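Local coordinates for protein Non-reducing end beta-L-arabinofuranosidase (Bacteroides thetaiotaomicron, PDB 5MQO) that probably hydrolyses glycosidic linkages in plant pectin, as a family GH127 glycoside hydrolase of a gut bacterium, with aceric acidase activity the proposed role, at residues A[579-584]-A[597-603]; A[63-67]-A[106-110]; A[221-226]-A[257-263]. All coordinates share one frame; numbering follows the deposited sequence.

Contact 1: A[579-584]-A[597-603]; sequences MPVCLL and VVVKRGP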
ATOM      1  N   MET A 579      18.939  -3.597 -12.987  1.00 64.41           N
ATOM      2  CA  MET A 579      17.919  -4.359 -12.321  1.00 60.78           C
ATOM      3  C   MET A 579      18.291  -5.833 -12.328  1.00 57.78           C
ATOM      4  O   MET A 579      17.616  -6.662 -12.916  1.00 58.80           O
ATOM      5  CB  MET A 579      16.586  -4.094 -13.004  1.00 60.53           C
ATOM      6  CG  MET A 579      15.427  -4.638 -12.207  1.00 62.43           C
ATOM      7  SD  MET A 579      13.873  -4.497 -13.055  1.00 64.24           S
ATOM      8  CE  MET A 579      13.511  -2.791 -12.721  1.00 63.61           C
ATOM      9  N   PRO A 580      19.380  -6.179 -11.660  1.00 57.01           N
ATOM     10  CA  PRO A 580      19.761  -7.598 -11.576  1.00 56.53           C
ATOM     11  C   PRO A 580      18.880  -8.393 -10.622  1.00 55.63           C
ATOM     12  O   PRO A 580      18.042  -7.820  -9.937  1.00 56.54           O
ATOM     13  CB  PRO A 580      21.162  -7.535 -10.991  1.00 56.97           C
ATOM     14  CG  PRO A 580      21.098  -6.349 -10.069  1.00 57.74           C
ATOM     15  CD  PRO A 580      20.224  -5.331 -10.797  1.00 58.13           C
ATOM     16  N   VAL A 581      19.081  -9.706 -10.597  1.00 56.61           N
ATOM     17  CA  VAL A 581      18.403 -10.606  -9.664  1.00 55.35           C
ATOM     18  C   VAL A 581      19.140 -10.478  -8.358  1.00 55.96           C
ATOM     19  O   VAL A 581      20.365 -10.501  -8.362  1.00 54.43           O
ATOM     20  CB  VAL A 581      18.447 -12.064 -10.162  1.00 56.45           C
ATOM     21  CG1 VAL A 581      18.192 -13.063  -9.048  1.00 57.27           C
ATOM     22  CG2 VAL A 581      17.447 -12.270 -11.288  1.00 56.77           C
ATOM     23  N   CYS A 582      18.395 -10.309  -7.260  1.00 57.85           N
ATOM     24  CA  CYS A 582      18.974 -10.229  -5.908  1.00 59.81           C
ATOM     25  C   CYS A 582      18.534 -11.349  -5.018  1.00 57.05           C
ATOM     26  O   CYS A 582      17.374 -11.761  -5.066  1.00 53.78           O
ATOM     27  CB  CYS A 582      18.612  -8.935  -5.203  1.00 60.44           C
ATOM     28  SG  CYS A 582      19.640  -7.654  -5.846  1.00 70.44           S
ATOM     29  N   LEU A 583      19.481 -11.800  -4.194  1.00 55.74           N
ATOM     30  CA  LEU A 583      19.238 -12.768  -3.150  1.00 55.57           C
ATOM     31  C   LEU A 583      19.404 -12.012  -1.851  1.00 54.83           C
ATOM     32  O   LEU A 583      20.433 -11.391  -1.652  1.00 55.74           O
ATOM     33  CB  LEU A 583      20.238 -13.919  -3.247  1.00 56.60           C
ATOM     34  CG  LEU A 583      19.838 -15.057  -4.202  1.00 58.28           C
ATOM     35  CD1 LEU A 583      19.500 -14.561  -5.603  1.00 59.54           C
ATOM     36  CD2 LEU A 583      20.948 -16.092  -4.267  1.00 58.96           C
ATOM     37  N   LEU A 584      18.394 -12.044  -0.980  1.00 53.57           N
ATOM     38  CA  LEU A 584      18.424 -11.280   0.243  1.00 53.66           C
ATOM     39  C   LEU A 584      18.396 -12.242   1.406  1.00 52.92           C
ATOM     40  O   LEU A 584      17.714 -13.257   1.331  1.00 51.97           O
ATOM     41  CB  LEU A 584      17.207 -10.346   0.322  1.00 56.25           C
ATOM     42  CG  LEU A 584      17.189  -9.053  -0.511  1.00 57.77           C
ATOM     43  CD1 LEU A 584      17.128  -9.358  -1.990  1.00 59.37           C
ATOM     44  CD2 LEU A 584      15.992  -8.201  -0.146  1.00 57.87           C
ATOM     45  N   VAL A 597      16.720 -17.585   1.987  1.00 49.09           N
ATOM     46  CA  VAL A 597      16.921 -16.524   1.045  1.00 47.32           C
ATOM     47  C   VAL A 597      15.577 -16.253   0.419  1.00 48.28           C
ATOM     48  O   VAL A 597      14.749 -17.156   0.286  1.00 48.18           O
ATOM     49  CB  VAL A 597      18.044 -16.904   0.031  1.00 48.08           C
ATOM     50  CG1 VAL A 597      17.747 -18.218  -0.665  1.00 48.29           C
ATOM     51  CG2 VAL A 597      18.296 -15.836  -1.022  1.00 47.91           C
ATOM     52  N   VAL A 598      15.373 -14.983   0.094  1.00 51.32           N
ATOM     53  CA  VAL A 598      14.267 -14.491  -0.718  1.00 52.92           C
ATOM     54  C   VAL A 598      14.863 -13.819  -1.971  1.00 54.56           C
ATOM     55  O   VAL A 598      15.903 -13.137  -1.888  1.00 52.15           O
ATOM     56  CB  VAL A 598      13.397 -13.461   0.033  1.00 52.80           C
ATOM     57  CG1 VAL A 598      14.216 -12.261   0.519  1.00 53.59           C
ATOM     58  CG2 VAL A 598      12.256 -12.970  -0.854  1.00 52.63           C
ATOM     59  N   VAL A 599      14.178 -13.992  -3.106  1.00 55.81           N
ATOM     60  CA  VAL A 599      14.641 -13.487  -4.387  1.00 56.85           C
ATOM     61  C   VAL A 599      13.853 -12.255  -4.796  1.00 55.59           C
ATOM     62  O   VAL A 599      12.654 -12.341  -5.019  1.00 59.22           O
ATOM     63  CB  VAL A 599      14.453 -14.537  -5.512  1.00 59.75           C
ATOM     64  CG1 VAL A 599      14.981 -13.990  -6.834  1.00 62.08           C
ATOM     65  CG2 VAL A 599      15.120 -15.860  -5.162  1.00 59.47           C
ATOM     66  N   LYS A 600      14.524 -11.125  -4.941  1.00 55.25           N
ATOM     67  CA  LYS A 600      13.933  -9.935  -5.572  1.00 54.13           C
ATOM     68  C   LYS A 600      14.538  -9.729  -6.964  1.00 54.29           C
ATOM     69  O   LYS A 600      15.621 -10.239  -7.272  1.00 54.54           O
ATOM     70  CB  LYS A 600      14.180  -8.680  -4.723  1.00 54.11           C
ATOM     71  CG  LYS A 600      13.424  -8.647  -3.386  1.00 55.43           C
ATOM     72  CD  LYS A 600      13.458  -7.298  -2.627  1.00 54.44           C
ATOM     73  CE  LYS A 600      12.508  -6.285  -3.243  1.00 53.48           C
ATOM     74  NZ  LYS A 600      12.465  -4.990  -2.541  1.00 52.53           N
ATOM     75  N   ARG A 601      13.803  -9.009  -7.799  1.00 53.85           N
ATOM     76  CA  ARG A 601      14.340  -8.390  -9.006  1.00 55.55           C
ATOM     77  C   ARG A 601      13.682  -7.032  -9.110  1.00 55.84           C
ATOM     78  O   ARG A 601      12.441  -6.921  -9.219  1.00 55.56           O
ATOM     79  CB  ARG A 601      14.056  -9.221 -10.260  1.00 57.81           C
ATOM     80  CG  ARG A 601      14.514  -8.560 -11.546  1.00 59.99           C
ATOM     81  CD  ARG A 601      14.769  -9.530 -12.698  1.00 62.26           C
ATOM     82  NE  ARG A 601      15.360  -8.758 -13.804  1.00 63.75           N
ATOM     83  CZ  ARG A 601      14.688  -8.151 -14.793  1.00 62.99           C
ATOM     84  NH1 ARG A 601      13.353  -8.259 -14.940  1.00 61.55           N
ATOM     85  NH2 ARG A 601      15.381  -7.442 -15.674  1.00 62.57           N
ATOM     86  N   GLY A 602      14.499  -5.988  -9.048  1.00 55.28           N
ATOM     87  CA  GLY A 602      13.940  -4.668  -8.951  1.00 53.72           C
ATOM     88  C   GLY A 602      13.086  -4.628  -7.691  1.00 53.47           C
ATOM     89  O   GLY A 602      13.571  -5.068  -6.617  1.00 53.94           O
ATOM     90  N   PRO A 603      11.817  -4.144  -7.812  1.00 51.32           N
ATOM     91  CA  PRO A 603      10.892  -3.975  -6.692  1.00 48.15           C
ATOM     92  C   PRO A 603      10.013  -5.173  -6.376  1.00 47.71           C
ATOM     93  O   PRO A 603       9.273  -5.133  -5.367  1.00 47.65           O
ATOM     94  CB  PRO A 603      10.011  -2.819  -7.145  1.00 48.34           C
ATOM     95  CG  PRO A 603       9.906  -3.012  -8.624  1.00 51.03           C
ATOM     96  CD  PRO A 603      11.220  -3.634  -9.071  1.00 51.12           C
TER
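Cys-582 and Lys-600 face each other as an antiparallel hydrogen-bonded pair: Cys-582 N gives to Lys-600 O at 2.8 Å and 170°, and Lys-600 N returns a bond to Cys-582 O. Leu-584 and Val-598 form the next such pair, with Leu-584 N 2.9 Å from Val-598 O. Side chains pack on both faces. On the face that carries Cys-582, Leu-584 CD2 lies 3.7 Å from Lys-600 CD, against the aliphatic part of the lysine, and Val-598 CG1, placed between its backbone N and carbonyl carbon (chi1 57°), comes within 3.6 Å of Leu-584 CB. On the other face Leu-583 CB meets Val-597 CG2 at 3.5 Å. At the Arg-601 end of the pairing, Met-579 SD sits 4.1 Å above the centre of the Arg-601 guanidinium, whose NE makes a weak bond to Met-579 O (3.2 Å, 123°). The stronger polar partner of Arg-601 is Trp-511 O, reached by NH1. Further out, strands 604-609 and 690-697 continue the sheet from strand 596-601 in the C-terminal domain. Backbone bonding therefore fixes the register of this hairpin, while the orientation of the guanidinium probably depends more on Trp-511 than on the weak bond across the hairpin.

Contact 2: A[63-67]-A[106-110]; sequences LQSMW and WMEGV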
ATOM      1  N   LEU A  63     -14.812  -3.333 -10.770  1.00 60.95           N
ATOM      2  CA  LEU A  63     -15.899  -2.468 -10.297  1.00 63.42           C
ATOM      3  C   LEU A  63     -17.309  -3.016 -10.619  1.00 67.33           C
ATOM      4  O   LEU A  63     -18.162  -3.012  -9.734  1.00 63.95           O
ATOM      5  CB  LEU A  63     -15.771  -1.047 -10.863  1.00 62.46           C
ATOM      6  CG  LEU A  63     -14.559  -0.223 -10.433  1.00 61.35           C
ATOM      7  CD1 LEU A  63     -14.370   0.960 -11.364  1.00 62.25           C
ATOM      8  CD2 LEU A  63     -14.690   0.271  -8.997  1.00 60.63           C
ATOM      9  N   GLN A  64     -17.550  -3.479 -11.860  1.00 72.94           N
ATOM     10  CA  GLN A  64     -18.853  -4.074 -12.220  1.00 76.25           C
ATOM     11  C   GLN A  64     -19.081  -5.332 -11.413  1.00 72.38           C
ATOM     12  O   GLN A  64     -20.104  -5.486 -10.774  1.00 69.11           O
ATOM     13  CB  GLN A  64     -18.938  -4.467 -13.694  1.00 87.67           C
ATOM     14  CG  GLN A  64     -18.670  -3.364 -14.708  1.00 98.17           C
ATOM     15  CD  GLN A  64     -17.688  -3.819 -15.798  1.00109.01           C
ATOM     16  OE1 GLN A  64     -17.913  -4.821 -16.495  1.00111.36           O
ATOM     17  NE2 GLN A  64     -16.580  -3.088 -15.929  1.00112.29           N
ATOM     18  N   SER A  65     -18.100  -6.227 -11.443  1.00 73.51           N
ATOM     19  CA  SER A  65     -18.148  -7.501 -10.706  1.00 72.92           C
ATOM     20  C   SER A  65     -18.513  -7.375  -9.222  1.00 74.48           C
ATOM     21  O   SER A  65     -19.203  -8.254  -8.687  1.00 76.86           O
ATOM     22  CB  SER A  65     -16.817  -8.231 -10.829  1.00 70.52           C
ATOM     23  OG  SER A  65     -16.857  -9.442 -10.110  1.00 69.78           O
ATOM     24  N   MET A  66     -18.053  -6.299  -8.572  1.00 73.23           N
ATOM     25  CA  MET A  66     -18.338  -6.055  -7.161  1.00 74.32           C
ATOM     26  C   MET A  66     -19.729  -5.476  -6.907  1.00 76.81           C
ATOM     27  O   MET A  66     -20.355  -5.806  -5.915  1.00 76.47           O
ATOM     28  CB  MET A  66     -17.284  -5.141  -6.539  1.00 74.75           C
ATOM     29  CG  MET A  66     -17.309  -5.189  -5.018  1.00 75.27           C
ATOM     30  SD  MET A  66     -15.780  -4.581  -4.292  1.00 77.64           S
ATOM     31  CE  MET A  66     -16.128  -2.825  -4.204  1.00 74.14           C
ATOM     32  N   TRP A  67     -20.202  -4.605  -7.787  1.00 80.75           N
ATOM     33  CA  TRP A  67     -21.583  -4.133  -7.745  1.00 85.06           C
ATOM     34  C   TRP A  67     -22.579  -5.270  -7.990  1.00 88.81           C
ATOM     35  O   TRP A  67     -23.701  -5.236  -7.484  1.00 89.69           O
ATOM     36  CB  TRP A  67     -21.780  -3.047  -8.796  1.00 90.00           C
ATOM     37  CG  TRP A  67     -23.148  -2.472  -8.837  1.00 95.46           C
ATOM     38  CD1 TRP A  67     -24.134  -2.771  -9.728  1.00 97.53           C
ATOM     39  CD2 TRP A  67     -23.689  -1.493  -7.947  1.00 98.94           C
ATOM     40  NE1 TRP A  67     -25.255  -2.037  -9.453  1.00101.66           N
ATOM     41  CE2 TRP A  67     -25.010  -1.240  -8.364  1.00101.56           C
ATOM     42  CE3 TRP A  67     -23.179  -0.798  -6.836  1.00 98.97           C
ATOM     43  CZ2 TRP A  67     -25.840  -0.313  -7.711  1.00102.20           C
ATOM     44  CZ3 TRP A  67     -23.998   0.120  -6.185  1.00 99.04           C
ATOM     45  CH2 TRP A  67     -25.319   0.356  -6.630  1.00101.13           C
ATOM     46  N   TRP A 106     -16.358   1.689  -2.733  1.00 68.42           N
ATOM     47  CA  TRP A 106     -16.582   1.320  -4.136  1.00 68.58           C
ATOM     48  C   TRP A 106     -16.730   2.576  -4.991  1.00 69.78           C
ATOM     49  O   TRP A 106     -16.009   2.772  -5.976  1.00 68.93           O
ATOM     50  CB  TRP A 106     -17.837   0.431  -4.261  1.00 69.29           C
ATOM     51  CG  TRP A 106     -18.254   0.080  -5.701  1.00 71.71           C
ATOM     52  CD1 TRP A 106     -17.755  -0.925  -6.477  1.00 71.88           C
ATOM     53  CD2 TRP A 106     -19.252   0.730  -6.503  1.00 73.09           C
ATOM     54  NE1 TRP A 106     -18.363  -0.940  -7.699  1.00 72.42           N
ATOM     55  CE2 TRP A 106     -19.287   0.062  -7.751  1.00 72.77           C
ATOM     56  CE3 TRP A 106     -20.112   1.819  -6.295  1.00 75.33           C
ATOM     57  CZ2 TRP A 106     -20.156   0.438  -8.794  1.00 74.27           C
ATOM     58  CZ3 TRP A 106     -20.986   2.198  -7.337  1.00 75.99           C
ATOM     59  CH2 TRP A 106     -20.990   1.505  -8.573  1.00 75.43           C
ATOM     60  N   MET A 107     -17.670   3.416  -4.571  1.00 70.72           N
ATOM     61  CA  MET A 107     -18.039   4.657  -5.248  1.00 70.08           C
ATOM     62  C   MET A 107     -16.843   5.620  -5.334  1.00 65.42           C
ATOM     63  O   MET A 107     -16.620   6.252  -6.358  1.00 63.55           O
ATOM     64  CB  MET A 107     -19.245   5.256  -4.505  1.00 75.24           C
ATOM     65  CG  MET A 107     -19.458   6.749  -4.588  1.00 80.83           C
ATOM     66  SD  MET A 107     -20.275   7.219  -6.098  1.00 87.69           S
ATOM     67  CE  MET A 107     -19.683   8.910  -6.114  1.00 85.42           C
ATOM     68  N   GLU A 108     -16.068   5.701  -4.267  1.00 62.13           N
ATOM     69  CA  GLU A 108     -14.840   6.492  -4.260  1.00 62.44           C
ATOM     70  C   GLU A 108     -13.897   5.986  -5.348  1.00 63.35           C
ATOM     71  O   GLU A 108     -13.270   6.772  -6.079  1.00 64.73           O
ATOM     72  CB  GLU A 108     -14.178   6.409  -2.884  1.00 61.74           C
ATOM     73  CG  GLU A 108     -12.940   7.262  -2.686  1.00 62.18           C
ATOM     74  CD  GLU A 108     -12.295   7.085  -1.304  1.00 62.84           C
ATOM     75  OE1 GLU A 108     -13.017   6.761  -0.297  1.00 60.14           O
ATOM     76  OE2 GLU A 108     -11.044   7.270  -1.242  1.00 60.40           O
ATOM     77  N   GLY A 109     -13.813   4.666  -5.446  1.00 62.78           N
ATOM     78  CA  GLY A 109     -13.146   4.003  -6.547  1.00 64.19           C
ATOM     79  C   GLY A 109     -13.701   4.365  -7.924  1.00 64.98           C
ATOM     80  O   GLY A 109     -12.919   4.645  -8.828  1.00 65.55           O
ATOM     81  N   VAL A 110     -15.027   4.363  -8.089  1.00 62.92           N
ATOM     82  CA  VAL A 110     -15.632   4.746  -9.366  1.00 64.37           C
ATOM     83  C   VAL A 110     -15.213   6.187  -9.737  1.00 66.73           C
ATOM     84  O   VAL A 110     -14.799   6.433 -10.870  1.00 70.80           O
ATOM     85  CB  VAL A 110     -17.186   4.616  -9.365  1.00 64.93           C
ATOM     86  CG1 VAL A 110     -17.792   5.229 -10.612  1.00 65.20           C
ATOM     87  CG2 VAL A 110     -17.643   3.162  -9.279  1.00 64.75           C
TER
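Two neighbouring, roughly antiparallel helices of the GH127 catalytic domain, whose clan is built on an alpha/alpha barrel, meet where Leu-63, Met-66 and Trp-67 surround the indole of Trp-106. Their short segments run at 154° to each other with axes 11.1 Å apart, a spacing bridged largely by this one ring. With CG anti to the backbone N (chi1 175°), Trp-106 extends toward helix 50-69 and brings NE1 to Leu-63 O at 2.9 Å. The N-H points almost straight at the oxygen (167°), which lies close to the indole plane. The same carbonyl also accepts the helical bond from Trp-67 N, and the two donors approach from opposite faces of the carbonyl plane. Met-66 bends at chi3 to bring CE to the ring's edge, 3.4 Å from Trp-106 CD1. One face of the indole is covered by Trp-67 in an offset stack, the six-membered rings of Trp-67 and Trp-106 having centroids 4.7 Å apart; Trp-67 CE3 approaches Trp-106 CH2 to 3.6 Å. Val-110, one helical turn on, lays CG2 over the opposite face. Leu-63 CD2 also touches Val-110 CG2, at 4.1 Å. Beyond this shell, Leu-125 of helix 120-136 touches Trp-106, and helix 458-466 packs Leu-463 on Leu-63 and Pro-460 on Met-66. Both ring faces and the CD1 edge thus meet apolar groups, while NE1, the indole's one polar atom, is satisfied by a main-chain carbonyl; the near-straight bond, together with Trp-67 and Val-110 on the two faces, is likely to hold the ring's rotation within a buried interface.

Contact 3: A[221-226]-A[257-263]; sequences TDFLCH and NPRYLEL
Tyr-260 has CG anti to its carbonyl carbon (chi1 -59°), which lets the far end of the ring come close to helix 212-230, and Asp-222 (chi1 -70°) swings its carboxylate to meet it. The phenol OH gives a hydrogen bond to Asp-222 OD1 at 2.6 Å, arriving from above the carboxylate plane. Thr-221 places CG2 over one face of the ring, 3.5 Å from the centroid of Tyr-260 and near its normal, a CH-pi contact. Asn-257 ND2 lies above the opposite face, toward the rim. At the ring's edge Cys-225 SG stands 3.7 Å from Tyr-260 CD1, a sulfur-aromatic contact, and also touches Leu-263 CD2. These residues join helices 212-230 and 258-270, whose short segments cross at 49°, in the helical GH127 catalytic domain, of a clan with an alpha/alpha-barrel fold; Met-251 and Thr-255 of helix 243-255 also pack on Thr-221 and Tyr-260 respectively. Asn-257 N-caps the second helix, its OD1 accepting from Arg-259 N at 3.1 Å. An alanine in place of Tyr-260 is likely to leave Asp-222 OD1 without its hydroxyl partner and open a gap between Thr-221 CG2 and the Asn-257 amide. Cys-225 CB lies over the centre of the Arg-259 guanidinium, 3.3 Å from Arg-259 CZ. The salt bridge of Arg-259 NH1 with Asp-222 OD1 is long (3.8 Å), whereas Arg-259 NE makes one with Glu-229, further along helix 212-230.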
ATOM      1  N   THR A 221     -19.680  15.130   8.499  1.00 58.28           N
ATOM      2  CA  THR A 221     -18.556  15.576   9.297  1.00 56.22           C
ATOM      3  C   THR A 221     -19.027  16.406  10.488  1.00 55.85           C
ATOM      4  O   THR A 221     -18.556  16.190  11.619  1.00 55.61           O
ATOM      5  CB  THR A 221     -17.581  16.384   8.410  1.00 56.10           C
ATOM      6  OG1 THR A 221     -17.185  15.591   7.282  1.00 52.05           O
ATOM      7  CG2 THR A 221     -16.354  16.855   9.187  1.00 55.58           C
ATOM      8  N   ASP A 222     -19.944  17.349  10.240  1.00 57.18           N
ATOM      9  CA  ASP A 222     -20.513  18.199  11.327  1.00 57.54           C
ATOM     10  C   ASP A 222     -21.229  17.342  12.375  1.00 56.44           C
ATOM     11  O   ASP A 222     -21.142  17.594  13.588  1.00 51.94           O
ATOM     12  CB  ASP A 222     -21.446  19.276  10.768  1.00 57.10           C
ATOM     13  CG  ASP A 222     -20.691  20.371   9.988  1.00 59.75           C
ATOM     14  OD1 ASP A 222     -19.557  20.733  10.359  1.00 59.51           O
ATOM     15  OD2 ASP A 222     -21.233  20.904   8.996  1.00 62.16           O
ATOM     16  N   PHE A 223     -21.900  16.304  11.893  1.00 58.21           N
ATOM     17  CA  PHE A 223     -22.539  15.361  12.775  1.00 62.35           C
ATOM     18  C   PHE A 223     -21.534  14.631  13.693  1.00 64.05           C
ATOM     19  O   PHE A 223     -21.779  14.512  14.886  1.00 65.31           O
ATOM     20  CB  PHE A 223     -23.401  14.363  11.998  1.00 64.20           C
ATOM     21  CG  PHE A 223     -24.078  13.395  12.893  1.00 67.43           C
ATOM     22  CD1 PHE A 223     -25.161  13.806  13.658  1.00 69.73           C
ATOM     23  CD2 PHE A 223     -23.571  12.112  13.065  1.00 67.47           C
ATOM     24  CE1 PHE A 223     -25.749  12.940  14.561  1.00 71.33           C
ATOM     25  CE2 PHE A 223     -24.163  11.246  13.954  1.00 70.36           C
ATOM     26  CZ  PHE A 223     -25.256  11.658  14.708  1.00 70.58           C
ATOM     27  N   LEU A 224     -20.423  14.146  13.142  1.00 66.88           N
ATOM     28  CA  LEU A 224     -19.362  13.579  13.967  1.00 69.69           C
ATOM     29  C   LEU A 224     -18.822  14.584  14.980  1.00 71.73           C
ATOM     30  O   LEU A 224     -18.581  14.209  16.121  1.00 74.37           O
ATOM     31  CB  LEU A 224     -18.182  13.112  13.137  1.00 73.12           C
ATOM     32  CG  LEU A 224     -18.361  12.012  12.113  1.00 78.14           C
ATOM     33  CD1 LEU A 224     -16.988  11.639  11.564  1.00 78.83           C
ATOM     34  CD2 LEU A 224     -19.040  10.805  12.742  1.00 81.94           C
ATOM     35  N   CYS A 225     -18.608  15.842  14.589  1.00 70.71           N
ATOM     36  CA  CYS A 225     -18.102  16.827  15.560  1.00 72.57           C
ATOM     37  C   CYS A 225     -19.054  16.948  16.755  1.00 73.55           C
ATOM     38  O   CYS A 225     -18.617  17.077  17.894  1.00 72.17           O
ATOM     39  CB  CYS A 225     -17.864  18.203  14.923  1.00 74.01           C
ATOM     40  SG  CYS A 225     -16.736  18.196  13.504  1.00 75.06           S
ATOM     41  N   HIS A 226     -20.353  16.886  16.486  1.00 76.48           N
ATOM     42  CA  HIS A 226     -21.357  16.911  17.535  1.00 78.00           C
ATOM     43  C   HIS A 226     -21.280  15.626  18.353  1.00 76.23           C
ATOM     44  O   HIS A 226     -21.301  15.655  19.581  1.00 75.90           O
ATOM     45  CB  HIS A 226     -22.750  17.091  16.928  1.00 81.63           C
ATOM     46  CG  HIS A 226     -23.848  17.197  17.941  1.00 87.27           C
ATOM     47  ND1 HIS A 226     -23.994  18.296  18.766  1.00 88.31           N
ATOM     48  CD2 HIS A 226     -24.849  16.341  18.266  1.00 87.90           C
ATOM     49  CE1 HIS A 226     -25.041  18.114  19.551  1.00 88.52           C
ATOM     50  NE2 HIS A 226     -25.578  16.937  19.269  1.00 89.23           N
ATOM     51  N   ASN A 257     -12.163  24.469   7.493  1.00 64.07           N
ATOM     52  CA  ASN A 257     -12.991  24.625   8.670  1.00 64.92           C
ATOM     53  C   ASN A 257     -12.242  24.190   9.937  1.00 66.52           C
ATOM     54  O   ASN A 257     -12.143  22.979  10.186  1.00 66.53           O
ATOM     55  CB  ASN A 257     -14.262  23.806   8.480  1.00 64.66           C
ATOM     56  CG  ASN A 257     -15.205  23.886   9.664  1.00 64.82           C
ATOM     57  OD1 ASN A 257     -14.819  24.264  10.769  1.00 65.92           O
ATOM     58  ND2 ASN A 257     -16.452  23.498   9.438  1.00 64.05           N
ATOM     59  N   PRO A 258     -11.774  25.165  10.773  1.00 68.68           N
ATOM     60  CA  PRO A 258     -10.913  24.868  11.960  1.00 70.27           C
ATOM     61  C   PRO A 258     -11.452  23.852  12.943  1.00 68.69           C
ATOM     62  O   PRO A 258     -10.673  23.204  13.637  1.00 70.27           O
ATOM     63  CB  PRO A 258     -10.775  26.226  12.683  1.00 69.57           C
ATOM     64  CG  PRO A 258     -11.858  27.070  12.134  1.00 70.15           C
ATOM     65  CD  PRO A 258     -12.117  26.600  10.731  1.00 69.17           C
ATOM     66  N   ARG A 259     -12.769  23.734  13.008  1.00 69.77           N
ATOM     67  CA  ARG A 259     -13.427  22.742  13.854  1.00 71.41           C
ATOM     68  C   ARG A 259     -12.954  21.304  13.518  1.00 67.29           C
ATOM     69  O   ARG A 259     -12.868  20.446  14.401  1.00 63.31           O
ATOM     70  CB  ARG A 259     -14.950  22.910  13.724  1.00 74.78           C
ATOM     71  CG  ARG A 259     -15.779  22.047  14.645  1.00 81.02           C
ATOM     72  CD  ARG A 259     -17.055  22.771  15.048  1.00 86.42           C
ATOM     73  NE  ARG A 259     -17.946  21.903  15.833  1.00 89.54           N
ATOM     74  CZ  ARG A 259     -19.045  21.293  15.378  1.00 90.86           C
ATOM     75  NH1 ARG A 259     -19.454  21.422  14.105  1.00 90.89           N
ATOM     76  NH2 ARG A 259     -19.749  20.529  16.216  1.00 89.72           N
ATOM     77  N   TYR A 260     -12.610  21.069  12.251  1.00 63.28           N
ATOM     78  CA  TYR A 260     -12.233  19.736  11.793  1.00 63.86           C
ATOM     79  C   TYR A 260     -10.808  19.357  12.200  1.00 66.33           C
ATOM     80  O   TYR A 260     -10.541  18.204  12.595  1.00 68.33           O
ATOM     81  CB  TYR A 260     -12.429  19.623  10.276  1.00 61.95           C
ATOM     82  CG  TYR A 260     -13.859  19.879   9.806  1.00 60.90           C
ATOM     83  CD1 TYR A 260     -14.957  19.770  10.678  1.00 58.63           C
ATOM     84  CD2 TYR A 260     -14.121  20.199   8.479  1.00 59.35           C
ATOM     85  CE1 TYR A 260     -16.244  20.001  10.248  1.00 57.69           C
ATOM     86  CE2 TYR A 260     -15.420  20.412   8.039  1.00 59.60           C
ATOM     87  CZ  TYR A 260     -16.484  20.311   8.934  1.00 58.15           C
ATOM     88  OH  TYR A 260     -17.785  20.516   8.514  1.00 55.61           O
ATOM     89  N   LEU A 261      -9.900  20.318  12.087  1.00 65.72           N
ATOM     90  CA  LEU A 261      -8.562  20.172  12.617  1.00 64.31           C
ATOM     91  C   LEU A 261      -8.607  20.014  14.137  1.00 65.37           C
ATOM     92  O   LEU A 261      -7.887  19.182  14.672  1.00 64.99           O
ATOM     93  CB  LEU A 261      -7.723  21.385  12.234  1.00 65.28           C
ATOM     94  CG  LEU A 261      -6.272  21.445  12.710  1.00 66.75           C
ATOM     95  CD1 LEU A 261      -5.499  20.224  12.231  1.00 67.88           C
ATOM     96  CD2 LEU A 261      -5.613  22.730  12.232  1.00 65.72           C
ATOM     97  N   GLU A 262      -9.433  20.799  14.835  1.00 68.06           N
ATOM     98  CA  GLU A 262      -9.522  20.660  16.307  1.00 71.88           C
ATOM     99  C   GLU A 262     -10.025  19.284  16.720  1.00 67.86           C
ATOM    100  O   GLU A 262      -9.556  18.738  17.720  1.00 66.54           O
ATOM    101  CB  GLU A 262     -10.401  21.737  16.973  1.00 77.27           C
ATOM    102  CG  GLU A 262      -9.725  23.094  17.190  1.00 85.16           C
ATOM    103  CD  GLU A 262      -8.347  23.021  17.860  1.00 89.36           C
ATOM    104  OE1 GLU A 262      -8.238  22.424  18.972  1.00 90.73           O
ATOM    105  OE2 GLU A 262      -7.377  23.559  17.251  1.00 87.08           O
ATOM    106  N   LEU A 263     -10.968  18.737  15.951  1.00 64.02           N
ATOM    107  CA  LEU A 263     -11.512  17.417  16.235  1.00 63.39           C
ATOM    108  C   LEU A 263     -10.384  16.394  16.107  1.00 63.15           C
ATOM    109  O   LEU A 263     -10.245  15.534  16.970  1.00 63.62           O
ATOM    110  CB  LEU A 263     -12.701  17.071  15.306  1.00 62.66           C
ATOM    111  CG  LEU A 263     -13.097  15.584  15.158  1.00 61.70           C
ATOM    112  CD1 LEU A 263     -13.427  15.011  16.516  1.00 62.66           C
ATOM    113  CD2 LEU A 263     -14.267  15.365  14.209  1.00 60.75           C
TER

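In the fold
Contacts 2 and 3 both belong to the helical catalytic domain, their centres about 29 Å apart, but share no helix; contact 1 lies in the C-terminal beta domain, across the chain's centre from both, about 35 Å and 47 Å away between centres. Contact 2 is the buried one, mostly aromatic and apolar. Contact 3 is only partly buried and mixes charged and polar groups with apolar ones. Contact 1, also partly buried, is held chiefly by main-chain pairing, with side chains packed on both faces, whereas the helix contacts are made mainly by side chains, contact 2 with one bond to a main-chain carbonyl. Helix 192-208 touches residues of both 106-110 and 221-226.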